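Local atomic coordinates of histidine kinase (Methanosarcina mazei, PDB entry 3LI9), a protein that is probably a membrane histidine kinase that transfers phosphate from ATP to a protein histidine, represented here by its extracellular double Cache (PDC-fold) sensor domain. Residues G147-S152 and N208-K213; E141-E146 and G168-L173; E16-M21 and L265-E270; R41-T46 and I73-G78. All blocks are in the same frame, centred on the assembly; numbering follows the deposited sequence.

Contact 1: residues G147-S152 and N208-K213; sequences GIFMVS and NWIGEK
Phe149 pushes its ring into the bend of the loop at Ile210 and Gly211, and the whole contact is apolar. Both residues meet the far end of the ring obliquely: CE2 is 3.5 Å from Ile210 CG2, the two side chains crossing at about a right angle, and CE1 lies 3.4 Å from Gly211 CA, with CZ also close to that carbon. The ring is sent there by a first torsion that sets CG opposite the backbone N (chi1 -164°). Gly211 suits the place twice over: its phi is positive, and a CB would run into CE1 of the phenylalanine. At Phe149, an alanine would probably leave a gap beside Ile210 CG2 and Gly211 CA, which would lose their aromatic neighbour. Phe144 and Pro142 also pack on Phe149. Backbone bonds within the loop, from Glu212 N and Lys213 N to Trp209 O, keep it tightly turned. This is hydrophobic packing between the two halves of a double Cache (PDC) sensor domain, strand 148-159 meeting a loop that follows strand 190-194.

Contact 2: residues E141-E146 and G168-L173; sequences EPYFYE and GVDVPL. With BTB (2-[bis-(2-hydroxy-ethyl)-amino]-2-hydroxymethyl-propane-1,3-diol), chain B.
Pro142 and Leu173 make the apolar part of this contact, CB of the proline lying 3.7 Å from Leu173 CD1. The polar part is carried by Asp170, whose carboxylate is turned to the pocket where a BTB molecule, probably from the crystallisation liquor, is bound. Each carboxylate oxygen takes one BTB hydroxyl: O8 gives a hydrogen bond to Asp170 OD1 and O6 one to Asp170 OD2, both 2.7 Å. Tyr143 comes in from across the pocket. Its CG sits between the backbone N and the carbonyl carbon (chi1 61°), and the end of the side chain comes back toward the strand, where OH is 2.6 Å from BTB O6, at the edge of the ring and near its plane. Tyr143 OH lies 3.6 Å from Asp170 OD1, and BTB joins the two residues through O6. Tyr106 OH also bonds Asp170 OD2. Tyr145 adds apolar packing, laying one face against the ligand, with BTB C6 3.3 Å above the plane over its centre, while Glu146 CG lies over the opposite face. Putting an alanine at Tyr145 would probably remove this flat wall and leave the ligand's C6 and C3 without their aromatic support. The pocket offers a carboxylate to hydroxyl groups and an aromatic face to carbon; since BTB is probably a crystallisation additive, this does not identify the natural signal.

Contact 3: residues E16-M21 and L265-E270; sequences EKSIEM and LVVPKE
Leu265 runs its CD1 methyl into the groove between Ser18 and Met21 on helix 13-48. That one methyl does most of the work, lying 3.5 Å from the backbone Ser18 O and 3.9 Å from the SE atom of Met21, which is a selenomethionine. CB and SE of Met21 are equally near the methyl and CG hardly farther, so Leu265 CD1 sits against the middle of the chain as the two side chains cross at about a right angle. The bend at the third torsion of Met21 (chi3 -87°) turns its CE away from that methyl. Two residues further along the strand, Val267 CG2 approaches Ser18 OG at 4.3 Å, a looser touch. Phe252 and Phe186 pack against both Ser18 and Val267. Leu265 and Val267 both point at the helix, as alternate residues of a strand do, with the intervening Val266 turned to the other side. The short axes run nearly antiparallel, at 158° and 9.8 Å apart. Strand 261-268 belongs to the four-stranded sheet, and the long helix runs along its face. No hydrogen bond joins the two segments: Ser18 OG, weakly bonded to Ala14 O one helical turn earlier, makes none to the strand. The chemistry is therefore van der Waals packing of a leucine methyl on selenium, carbons and the backbone Ser18 O.

Contact 4: residues R41-T46 and I73-G78; sequences RTLACT and IGVYLG
In the sensor fold the long helix 13-48 lies against the seven-stranded antiparallel sheet, and this contact is where its C-terminal part meets strand 74-79. Leu43 carries the helix side of the contact. Its CD2 meets Val75 CG1 at 3.7 Å, while CG and CD2 both lie 4.0 Å from Leu77 CD2, and the leucine crosses both partners at a slant. With its CG opposite the backbone N (chi1 179°), Leu43 reaches out from the helix between the two strand residues. Tyr76, between them, bonds Asp154 through its hydroxyl. Ile62 of helix 55-67 packs on both Leu43 and Val75. The helix and strand axes diverge by 34°. On the helix, Thr46 OG1 gives a 2.9 Å hydrogen bond to Thr42 O, which also accepts from Thr46 N on the opposite face of its plane. Across the contact the packing is apolar; because Val75 points to the helix and Tyr76 away from it, strand 74-79 faces the core on one side and the BTB pocket on the other.

How the contacts relate
Along the chain contact 4 closes first; contacts 2 and 1 interleave later, and contact 3 spans them all by joining the N-terminal part of the long helix to the last strand. Contacts 1, 2 and 4 share the seven-stranded sheet: strand 162-172 lies between 74-79 and 148-159, and contacts 1 and 2 have centres about 8 Å apart, with those of contacts 2 and 4 about 15 Å apart. Contact 3 stands on the four-stranded sheet, its centre about 39 Å from that of contact 4, yet both use helix 13-48. That helix therefore spans both sheets, while contact 1 joins the seven-stranded sheet to a loop that follows strand 190-194 of the other, consistent with a double Cache sensor built of two linked modules.

Contact 1: residues G147-S152 and N208-K213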
loop_
_atom_site.group_PDB
_atom_site.type_symbol
_atom_site.label_atom_id
_atom_site.label_comp_id
_atom_site.label_asym_id
_atom_site.label_seq_id
_atom_site.Cartn_x
_atom_site.Cartn_y
_atom_site.Cartn_z
ATOM N N GLY A 147 10.512 -6.739 -9.700
ATOM C CA GLY A 147 10.255 -5.773 -10.756
ATOM C C GLY A 147 8.898 -5.055 -10.672
ATOM O O GLY A 147 8.648 -4.208 -11.457
ATOM N N ILE A 148 8.049 -5.439 -9.727
ATOM C CA ILE A 148 6.724 -4.842 -9.655
ATOM C C ILE A 148 6.573 -3.927 -8.399
ATOM O O ILE A 148 6.860 -4.377 -7.348
ATOM C CB ILE A 148 5.683 -5.926 -9.627
ATOM C CG1 ILE A 148 5.825 -6.704 -10.978
ATOM C CG2 ILE A 148 4.238 -5.300 -9.534
ATOM C CD1 ILE A 148 5.127 -7.954 -10.990
ATOM N N PHE A 149 6.135 -2.689 -8.637
ATOM C CA PHE A 149 5.886 -1.683 -7.581
ATOM C C PHE A 149 4.542 -2.017 -6.939
ATOM O O PHE A 149 3.543 -2.146 -7.653
ATOM C CB PHE A 149 5.819 -0.308 -8.256
ATOM C CG PHE A 149 5.955 0.841 -7.219
ATOM C CD1 PHE A 149 6.869 0.773 -6.188
ATOM C CD2 PHE A 149 5.079 1.894 -7.301
ATOM C CE1 PHE A 149 6.965 1.851 -5.249
ATOM C CE2 PHE A 149 5.148 2.937 -6.410
ATOM C CZ PHE A 149 6.026 2.890 -5.379
HETATM N N MSE A 150 4.543 -2.210 -5.631
HETATM C CA MSE A 150 3.345 -2.626 -4.914
HETATM C C MSE A 150 3.349 -2.198 -3.451
HETATM O O MSE A 150 4.306 -1.623 -2.918
HETATM C CB MSE A 150 3.213 -4.146 -4.978
HETATM C CG MSE A 150 4.367 -4.865 -4.327
HETATM SE SE MSE A 150 4.159 -6.862 -4.602
HETATM C CE MSE A 150 4.678 -6.933 -6.441
ATOM N N VAL A 151 2.178 -2.417 -2.857
ATOM C CA VAL A 151 2.071 -2.321 -1.402
ATOM C C VAL A 151 1.344 -3.560 -0.889
ATOM O O VAL A 151 0.604 -4.185 -1.638
ATOM C CB VAL A 151 1.297 -1.021 -1.052
ATOM C CG1 VAL A 151 -0.189 -1.039 -1.458
ATOM C CG2 VAL A 151 1.574 -0.586 0.358
ATOM N N SER A 152 1.545 -3.877 0.390
ATOM C CA SER A 152 0.862 -5.025 0.979
ATOM C C SER A 152 -0.057 -4.607 2.099
ATOM O O SER A 152 0.347 -3.783 2.919
ATOM C CB SER A 152 1.961 -5.969 1.580
ATOM O OG SER A 152 1.345 -7.195 1.867
ATOM N N ASN A 208 11.854 7.657 -12.811
ATOM C CA ASN A 208 12.883 7.158 -11.921
ATOM C C ASN A 208 12.743 7.531 -10.453
ATOM O O ASN A 208 13.390 6.944 -9.571
ATOM C CB ASN A 208 14.285 7.702 -12.402
ATOM C CG ASN A 208 14.347 9.218 -12.409
ATOM O OD1 ASN A 208 13.463 9.890 -12.896
ATOM N ND2 ASN A 208 15.407 9.754 -11.835
ATOM N N TRP A 209 11.879 8.518 -10.171
ATOM C CA TRP A 209 11.609 8.887 -8.790
ATOM C C TRP A 209 10.612 7.923 -8.103
ATOM O O TRP A 209 10.596 7.811 -6.852
ATOM C CB TRP A 209 11.004 10.299 -8.738
ATOM C CG TRP A 209 11.997 11.369 -9.002
ATOM C CD1 TRP A 209 13.331 11.224 -9.323
ATOM C CD2 TRP A 209 11.740 12.775 -8.946
ATOM N NE1 TRP A 209 13.906 12.486 -9.512
ATOM C CE2 TRP A 209 12.959 13.442 -9.249
ATOM C CE3 TRP A 209 10.608 13.534 -8.656
ATOM C CZ2 TRP A 209 13.051 14.842 -9.288
ATOM C CZ3 TRP A 209 10.708 14.932 -8.706
ATOM C CH2 TRP A 209 11.938 15.547 -9.010
ATOM N N ILE A 210 9.784 7.284 -8.925
ATOM C CA ILE A 210 8.691 6.382 -8.361
ATOM C C ILE A 210 9.310 5.261 -7.520
ATOM O O ILE A 210 10.155 4.451 -7.999
ATOM C CB ILE A 210 7.769 5.871 -9.437
ATOM C CG1 ILE A 210 7.088 7.032 -10.209
ATOM C CG2 ILE A 210 6.743 4.815 -8.885
ATOM C CD1 ILE A 210 6.303 6.599 -11.427
ATOM N N GLY A 211 8.906 5.209 -6.254
ATOM C CA GLY A 211 9.426 4.231 -5.314
ATOM C C GLY A 211 10.849 4.413 -4.888
ATOM O O GLY A 211 11.379 3.547 -4.180
ATOM N N GLU A 212 11.465 5.546 -5.275
ATOM C CA GLU A 212 12.908 5.755 -5.101
ATOM C C GLU A 212 13.225 7.008 -4.327
ATOM O O GLU A 212 14.053 6.968 -3.416
ATOM C CB GLU A 212 13.670 5.703 -6.433
ATOM C CG GLU A 212 13.595 4.335 -7.160
ATOM C CD GLU A 212 14.252 3.182 -6.338
ATOM O OE1 GLU A 212 14.950 3.460 -5.351
ATOM O OE2 GLU A 212 14.042 1.983 -6.659
ATOM N N LYS A 213 12.542 8.091 -4.605
ATOM C CA LYS A 213 12.876 9.341 -3.963
ATOM C C LYS A 213 11.728 9.712 -3.031
ATOM O O LYS A 213 10.592 9.355 -3.318
ATOM C CB LYS A 213 12.986 10.427 -5.020
ATOM C CG LYS A 213 13.362 11.815 -4.385
ATOM C CD LYS A 213 13.873 12.784 -5.465
ATOM C CE LYS A 213 15.002 12.168 -6.325
ATOM N NZ LYS A 213 16.333 12.421 -5.702
#

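Contact 2: residues E141-E146 and G168-L173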
loop_
_atom_site.group_PDB
_atom_site.type_symbol
_atom_site.label_atom_id
_atom_site.label_comp_id
_atom_site.label_asym_id
_atom_site.label_seq_id
_atom_site.Cartn_x
_atom_site.Cartn_y
_atom_site.Cartn_z
ATOM N N GLU A 141 4.938 0.231 3.557
ATOM C CA GLU A 141 5.380 1.275 2.647
ATOM C C GLU A 141 5.516 0.607 1.264
ATOM O O GLU A 141 5.756 -0.586 1.219
ATOM C CB GLU A 141 6.680 1.860 3.204
ATOM C CG GLU A 141 6.244 3.016 4.253
ATOM C CD GLU A 141 5.503 4.235 3.574
ATOM O OE1 GLU A 141 6.273 4.978 2.948
ATOM O OE2 GLU A 141 4.199 4.481 3.658
ATOM N N PRO A 142 5.259 1.355 0.187
ATOM C CA PRO A 142 5.390 0.758 -1.157
ATOM C C PRO A 142 6.802 0.269 -1.411
ATOM O O PRO A 142 7.798 0.781 -0.827
ATOM C CB PRO A 142 5.072 1.929 -2.095
ATOM C CG PRO A 142 5.619 3.186 -1.250
ATOM C CD PRO A 142 4.893 2.776 0.064
ATOM N N TYR A 143 6.904 -0.739 -2.258
ATOM C CA TYR A 143 8.232 -1.372 -2.490
ATOM C C TYR A 143 8.206 -2.054 -3.824
ATOM O O TYR A 143 7.142 -2.333 -4.454
ATOM C CB TYR A 143 8.559 -2.364 -1.372
ATOM C CG TYR A 143 7.571 -3.505 -1.259
ATOM C CD1 TYR A 143 7.760 -4.724 -1.973
ATOM C CD2 TYR A 143 6.416 -3.352 -0.448
ATOM C CE1 TYR A 143 6.788 -5.764 -1.858
ATOM C CE2 TYR A 143 5.484 -4.380 -0.295
ATOM C CZ TYR A 143 5.668 -5.559 -1.028
ATOM O OH TYR A 143 4.787 -6.583 -0.907
ATOM N N PHE A 144 9.414 -2.341 -4.310
ATOM C CA PHE A 144 9.486 -3.185 -5.497
ATOM C C PHE A 144 9.770 -4.637 -5.123
ATOM O O PHE A 144 10.555 -4.908 -4.192
ATOM C CB PHE A 144 10.667 -2.710 -6.356
ATOM C CG PHE A 144 10.406 -1.430 -7.074
ATOM C CD1 PHE A 144 9.705 -1.443 -8.233
ATOM C CD2 PHE A 144 10.828 -0.208 -6.529
ATOM C CE1 PHE A 144 9.391 -0.250 -8.946
ATOM C CE2 PHE A 144 10.521 0.996 -7.257
ATOM C CZ PHE A 144 9.813 0.949 -8.450
ATOM N N TYR A 145 9.133 -5.570 -5.869
ATOM C CA TYR A 145 9.363 -7.001 -5.631
ATOM C C TYR A 145 9.323 -7.676 -6.989
ATOM O O TYR A 145 8.379 -7.478 -7.745
ATOM C CB TYR A 145 8.334 -7.573 -4.692
ATOM C CG TYR A 145 8.459 -9.065 -4.523
ATOM C CD1 TYR A 145 9.444 -9.603 -3.714
ATOM C CD2 TYR A 145 7.615 -9.910 -5.208
ATOM C CE1 TYR A 145 9.547 -10.967 -3.550
ATOM C CE2 TYR A 145 7.709 -11.322 -5.051
ATOM C CZ TYR A 145 8.678 -11.800 -4.211
ATOM O OH TYR A 145 8.782 -13.156 -4.060
ATOM N N GLU A 146 10.446 -8.325 -7.354
ATOM C CA GLU A 146 10.533 -8.959 -8.689
ATOM C C GLU A 146 10.064 -8.018 -9.790
ATOM O O GLU A 146 9.366 -8.402 -10.776
ATOM C CB GLU A 146 9.891 -10.421 -8.649
ATOM C CG GLU A 146 10.595 -11.265 -7.559
ATOM C CD GLU A 146 10.084 -12.711 -7.353
ATOM O OE1 GLU A 146 10.659 -13.459 -6.473
ATOM O OE2 GLU A 146 9.120 -13.053 -8.058
ATOM N N GLY A 168 -3.108 -11.621 4.018
ATOM C CA GLY A 168 -2.656 -10.424 3.327
ATOM C C GLY A 168 -2.947 -10.409 1.866
ATOM O O GLY A 168 -3.200 -11.421 1.289
ATOM N N VAL A 169 -2.953 -9.206 1.274
ATOM C CA VAL A 169 -2.980 -9.064 -0.173
ATOM C C VAL A 169 -1.919 -8.079 -0.665
ATOM O O VAL A 169 -1.570 -7.093 0.056
ATOM C CB VAL A 169 -4.365 -8.577 -0.677
ATOM C CG1 VAL A 169 -5.483 -9.521 -0.135
ATOM C CG2 VAL A 169 -4.646 -7.156 -0.142
ATOM N N ASP A 170 -1.367 -8.400 -1.858
ATOM C CA ASP A 170 -0.377 -7.519 -2.540
ATOM C C ASP A 170 -1.064 -6.784 -3.645
ATOM O O ASP A 170 -1.759 -7.389 -4.448
ATOM C CB ASP A 170 0.764 -8.354 -3.126
ATOM C CG ASP A 170 1.715 -8.911 -2.073
ATOM O OD1 ASP A 170 1.716 -8.443 -0.925
ATOM O OD2 ASP A 170 2.522 -9.789 -2.423
ATOM N N VAL A 171 -0.856 -5.477 -3.678
ATOM C CA VAL A 171 -1.590 -4.592 -4.588
ATOM C C VAL A 171 -0.580 -3.838 -5.498
ATOM O O VAL A 171 0.131 -2.984 -4.999
ATOM C CB VAL A 171 -2.389 -3.581 -3.793
ATOM C CG1 VAL A 171 -3.275 -2.650 -4.727
ATOM C CG2 VAL A 171 -3.446 -4.370 -2.863
ATOM N N PRO A 172 -0.551 -4.094 -6.795
ATOM C CA PRO A 172 0.383 -3.315 -7.694
ATOM C C PRO A 172 -0.096 -1.878 -7.747
ATOM O O PRO A 172 -1.320 -1.561 -7.711
ATOM C CB PRO A 172 0.128 -3.885 -9.139
ATOM C CG PRO A 172 -0.427 -5.305 -8.812
ATOM C CD PRO A 172 -1.213 -5.234 -7.475
ATOM N N LEU A 173 0.868 -0.966 -7.833
ATOM C CA LEU A 173 0.540 0.450 -7.828
ATOM C C LEU A 173 0.825 1.166 -9.148
ATOM O O LEU A 173 0.690 2.410 -9.227
ATOM C CB LEU A 173 1.373 1.162 -6.750
ATOM C CG LEU A 173 1.077 0.702 -5.314
ATOM C CD1 LEU A 173 2.174 1.153 -4.281
ATOM C CD2 LEU A 173 -0.340 1.133 -4.950
HETATM C C1 BTB B . 7.570 -12.341 1.385
HETATM O O1 BTB B . 7.334 -13.477 0.498
HETATM C C2 BTB B . 7.534 -10.960 0.671
HETATM C C3 BTB B . 8.591 -11.095 -0.391
HETATM O O3 BTB B . 8.526 -12.499 -0.662
HETATM C C4 BTB B . 7.937 -9.843 1.573
HETATM O O4 BTB B . 7.522 -8.679 0.840
HETATM N N BTB B . 6.186 -10.585 0.113
HETATM C C5 BTB B . 6.058 -11.139 -1.224
HETATM C C6 BTB B . 5.960 -10.017 -2.278
HETATM O O6 BTB B . 5.072 -9.022 -1.859
HETATM C C7 BTB B . 5.218 -11.158 1.078
HETATM C C8 BTB B . 3.764 -10.640 0.968
HETATM O O8 BTB B . 3.679 -9.244 0.796
#

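Contact 3: residues E16-M21 and L265-E270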
loop_
_atom_site.group_PDB
_atom_site.type_symbol
_atom_site.label_atom_id
_atom_site.label_comp_id
_atom_site.label_asym_id
_atom_site.label_seq_id
_atom_site.Cartn_x
_atom_site.Cartn_y
_atom_site.Cartn_z
ATOM N N GLU A 16 -9.167 27.696 -2.244
ATOM C CA GLU A 16 -10.173 26.808 -1.673
ATOM C C GLU A 16 -10.630 25.773 -2.684
ATOM O O GLU A 16 -10.875 24.615 -2.334
ATOM C CB GLU A 16 -11.358 27.629 -1.155
ATOM C CG GLU A 16 -11.126 28.091 0.271
ATOM C CD GLU A 16 -12.137 29.138 0.734
ATOM O OE1 GLU A 16 -12.970 29.569 -0.107
ATOM O OE2 GLU A 16 -12.085 29.498 1.939
ATOM N N LYS A 17 -10.722 26.154 -3.942
ATOM C CA LYS A 17 -11.094 25.179 -4.905
ATOM C C LYS A 17 -10.010 24.117 -5.018
ATOM O O LYS A 17 -10.322 22.952 -5.341
ATOM C CB LYS A 17 -11.338 25.817 -6.262
ATOM C CG LYS A 17 -11.293 24.858 -7.446
ATOM C CD LYS A 17 -11.183 25.702 -8.720
ATOM C CE LYS A 17 -10.582 24.948 -9.874
ATOM N NZ LYS A 17 -11.612 24.167 -10.660
ATOM N N SER A 18 -8.739 24.539 -4.868
ATOM C CA SER A 18 -7.631 23.605 -5.114
ATOM C C SER A 18 -7.561 22.627 -3.929
ATOM O O SER A 18 -7.248 21.425 -4.150
ATOM C CB SER A 18 -6.256 24.339 -5.358
ATOM O OG SER A 18 -6.322 24.964 -6.609
ATOM N N ILE A 19 -7.817 23.133 -2.713
ATOM C CA ILE A 19 -7.794 22.320 -1.476
ATOM C C ILE A 19 -8.886 21.252 -1.684
ATOM O O ILE A 19 -8.664 20.074 -1.447
ATOM C CB ILE A 19 -8.117 23.192 -0.245
ATOM C CG1 ILE A 19 -6.901 24.089 0.038
ATOM C CG2 ILE A 19 -8.377 22.356 0.922
ATOM C CD1 ILE A 19 -7.198 25.118 1.258
ATOM N N GLU A 20 -10.061 21.661 -2.155
ATOM C CA GLU A 20 -11.201 20.694 -2.289
ATOM C C GLU A 20 -10.897 19.703 -3.396
ATOM O O GLU A 20 -11.245 18.543 -3.260
ATOM C CB GLU A 20 -12.502 21.390 -2.669
ATOM C CG GLU A 20 -12.976 22.235 -1.545
ATOM C CD GLU A 20 -13.452 21.430 -0.370
ATOM O OE1 GLU A 20 -13.830 20.228 -0.462
ATOM O OE2 GLU A 20 -13.508 22.011 0.676
HETATM N N MSE A 21 -10.257 20.150 -4.473
HETATM C CA MSE A 21 -9.851 19.224 -5.533
HETATM C C MSE A 21 -8.864 18.147 -5.033
HETATM O O MSE A 21 -8.982 16.953 -5.365
HETATM C CB MSE A 21 -9.164 19.959 -6.719
HETATM C CG MSE A 21 -8.951 18.973 -7.824
HETATM SE SE MSE A 21 -8.210 20.063 -9.348
HETATM C CE MSE A 21 -9.838 20.619 -10.106
ATOM N N LEU A 265 -1.297 18.222 -5.204
ATOM C CA LEU A 265 -1.508 18.976 -6.422
ATOM C C LEU A 265 -0.480 20.112 -6.438
ATOM O O LEU A 265 -0.292 20.802 -5.394
ATOM C CB LEU A 265 -2.870 19.693 -6.404
ATOM C CG LEU A 265 -4.140 19.122 -6.923
ATOM C CD1 LEU A 265 -5.250 20.209 -6.793
ATOM C CD2 LEU A 265 -4.008 18.573 -8.339
ATOM N N VAL A 266 0.173 20.296 -7.582
ATOM C CA VAL A 266 1.219 21.327 -7.668
ATOM C C VAL A 266 0.700 22.374 -8.678
ATOM O O VAL A 266 0.389 22.044 -9.814
ATOM C CB VAL A 266 2.566 20.756 -8.153
ATOM C CG1 VAL A 266 3.608 21.862 -8.368
ATOM C CG2 VAL A 266 3.122 19.714 -7.159
ATOM N N VAL A 267 0.520 23.610 -8.206
ATOM C CA VAL A 267 -0.148 24.623 -8.996
ATOM C C VAL A 267 0.735 25.892 -8.998
ATOM O O VAL A 267 1.083 26.388 -7.922
ATOM C CB VAL A 267 -1.428 25.088 -8.303
ATOM C CG1 VAL A 267 -2.136 26.046 -9.192
ATOM C CG2 VAL A 267 -2.398 23.927 -8.004
ATOM N N PRO A 268 1.037 26.387 -10.182
ATOM C CA PRO A 268 1.783 27.634 -10.338
ATOM C C PRO A 268 0.883 28.768 -9.842
ATOM O O PRO A 268 -0.245 28.931 -10.344
ATOM C CB PRO A 268 1.975 27.732 -11.844
ATOM C CG PRO A 268 1.801 26.354 -12.350
ATOM C CD PRO A 268 0.718 25.787 -11.481
ATOM N N LYS A 269 1.354 29.507 -8.850
ATOM C CA LYS A 269 0.531 30.500 -8.204
ATOM C C LYS A 269 0.009 31.527 -9.179
ATOM O O LYS A 269 -1.173 31.912 -9.125
ATOM C CB LYS A 269 1.318 31.196 -7.108
ATOM C CG LYS A 269 0.511 32.275 -6.348
ATOM C CD LYS A 269 1.261 32.624 -5.031
ATOM C CE LYS A 269 0.404 33.505 -4.097
ATOM N NZ LYS A 269 1.116 33.829 -2.773
ATOM N N GLU A 270 0.870 31.990 -10.069
ATOM C CA GLU A 270 0.418 32.994 -11.027
ATOM C C GLU A 270 -0.726 32.499 -11.947
ATOM O O GLU A 270 -1.601 33.282 -12.368
ATOM C CB GLU A 270 1.602 33.548 -11.823
ATOM C CG GLU A 270 1.168 34.066 -13.161
ATOM C CD GLU A 270 2.330 34.211 -14.130
ATOM O OE1 GLU A 270 3.450 34.506 -13.658
ATOM O OE2 GLU A 270 2.118 34.042 -15.358
#

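Contact 4: residues R41-T46 and I73-G78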
loop_
_atom_site.group_PDB
_atom_site.type_symbol
_atom_site.label_atom_id
_atom_site.label_comp_id
_atom_site.label_asym_id
_atom_site.label_seq_id
_atom_site.Cartn_x
_atom_site.Cartn_y
_atom_site.Cartn_z
ATOM N N ARG A 41 -8.849 -8.193 5.597
ATOM C CA ARG A 41 -9.483 -8.302 6.908
ATOM C C ARG A 41 -10.573 -9.353 6.928
ATOM O O ARG A 41 -10.685 -10.089 7.922
ATOM C CB ARG A 41 -10.033 -6.961 7.302
ATOM C CG ARG A 41 -10.320 -6.958 8.812
ATOM C CD ARG A 41 -10.315 -5.476 9.371
ATOM N NE ARG A 41 -10.498 -5.518 10.819
ATOM C CZ ARG A 41 -11.681 -5.503 11.428
ATOM N NH1 ARG A 41 -12.793 -5.478 10.700
ATOM N NH2 ARG A 41 -11.769 -5.566 12.763
ATOM N N THR A 42 -11.363 -9.441 5.853
ATOM C CA THR A 42 -12.452 -10.409 5.831
ATOM C C THR A 42 -11.867 -11.843 5.748
ATOM O O THR A 42 -12.345 -12.749 6.433
ATOM C CB THR A 42 -13.343 -10.150 4.663
ATOM O OG1 THR A 42 -13.942 -8.877 4.904
ATOM C CG2 THR A 42 -14.536 -11.173 4.685
ATOM N N LEU A 43 -10.794 -11.983 4.974
ATOM C CA LEU A 43 -10.065 -13.304 4.945
ATOM C C LEU A 43 -9.516 -13.651 6.325
ATOM O O LEU A 43 -9.629 -14.829 6.776
ATOM C CB LEU A 43 -8.934 -13.256 3.917
ATOM C CG LEU A 43 -8.078 -14.535 3.781
ATOM C CD1 LEU A 43 -8.953 -15.705 3.408
ATOM C CD2 LEU A 43 -7.011 -14.235 2.592
ATOM N N ALA A 44 -8.978 -12.666 7.051
ATOM C CA ALA A 44 -8.473 -12.925 8.419
ATOM C C ALA A 44 -9.597 -13.359 9.372
ATOM O O ALA A 44 -9.400 -14.383 10.106
ATOM C CB ALA A 44 -7.692 -11.693 8.991
ATOM N N CYS A 45 -10.780 -12.729 9.257
ATOM C CA CYS A 45 -11.984 -13.108 10.144
ATOM C C CYS A 45 -12.341 -14.560 9.861
ATOM O O CYS A 45 -12.630 -15.338 10.774
ATOM C CB CYS A 45 -13.209 -12.255 9.809
ATOM S SG CYS A 45 -13.091 -10.611 10.351
ATOM N N THR A 46 -12.415 -14.887 8.575
ATOM C CA THR A 46 -12.818 -16.206 8.158
ATOM C C THR A 46 -11.807 -17.220 8.684
ATOM O O THR A 46 -12.209 -18.244 9.247
ATOM C CB THR A 46 -12.882 -16.272 6.668
ATOM O OG1 THR A 46 -13.826 -15.252 6.252
ATOM C CG2 THR A 46 -13.325 -17.636 6.200
ATOM N N ILE A 73 -2.227 -8.786 -6.983
ATOM C CA ILE A 73 -1.277 -9.663 -7.600
ATOM C C ILE A 73 -0.871 -10.854 -6.682
ATOM O O ILE A 73 -0.234 -11.783 -7.127
ATOM C CB ILE A 73 -0.015 -8.859 -8.058
ATOM C CG1 ILE A 73 0.787 -9.645 -9.087
ATOM C CG2 ILE A 73 0.878 -8.457 -6.825
ATOM C CD1 ILE A 73 1.777 -8.703 -9.909
ATOM N N GLY A 74 -1.252 -10.782 -5.418
ATOM C CA GLY A 74 -0.961 -11.845 -4.510
ATOM C C GLY A 74 -2.012 -11.860 -3.408
ATOM O O GLY A 74 -2.539 -10.829 -2.995
ATOM N N VAL A 75 -2.281 -13.052 -2.912
ATOM C CA VAL A 75 -3.124 -13.218 -1.720
ATOM C C VAL A 75 -2.446 -14.345 -0.925
ATOM O O VAL A 75 -1.967 -15.347 -1.476
ATOM C CB VAL A 75 -4.575 -13.694 -2.070
ATOM C CG1 VAL A 75 -5.485 -13.876 -0.766
ATOM C CG2 VAL A 75 -5.251 -12.702 -3.011
ATOM N N TYR A 76 -2.382 -14.130 0.398
ATOM C CA TYR A 76 -1.577 -15.065 1.177
ATOM C C TYR A 76 -2.059 -15.234 2.601
ATOM O O TYR A 76 -2.759 -14.375 3.157
ATOM C CB TYR A 76 -0.104 -14.693 1.120
ATOM C CG TYR A 76 0.206 -13.245 1.505
ATOM C CD1 TYR A 76 0.420 -12.913 2.819
ATOM C CD2 TYR A 76 0.147 -12.213 0.537
ATOM C CE1 TYR A 76 0.693 -11.567 3.211
ATOM C CE2 TYR A 76 0.393 -10.908 0.898
ATOM C CZ TYR A 76 0.668 -10.595 2.217
ATOM O OH TYR A 76 0.927 -9.282 2.507
ATOM N N LEU A 77 -1.585 -16.337 3.230
ATOM C CA LEU A 77 -1.825 -16.559 4.643
ATOM C C LEU A 77 -0.430 -16.950 5.207
ATOM O O LEU A 77 0.399 -17.584 4.483
ATOM C CB LEU A 77 -2.735 -17.794 4.804
ATOM C CG LEU A 77 -4.155 -17.559 4.257
ATOM C CD1 LEU A 77 -4.891 -18.933 4.237
ATOM C CD2 LEU A 77 -4.921 -16.564 5.124
ATOM N N GLY A 78 -0.133 -16.527 6.441
ATOM C CA GLY A 78 1.135 -16.984 7.039
ATOM C C GLY A 78 0.804 -17.266 8.519
ATOM O O GLY A 78 0.267 -16.430 9.181
#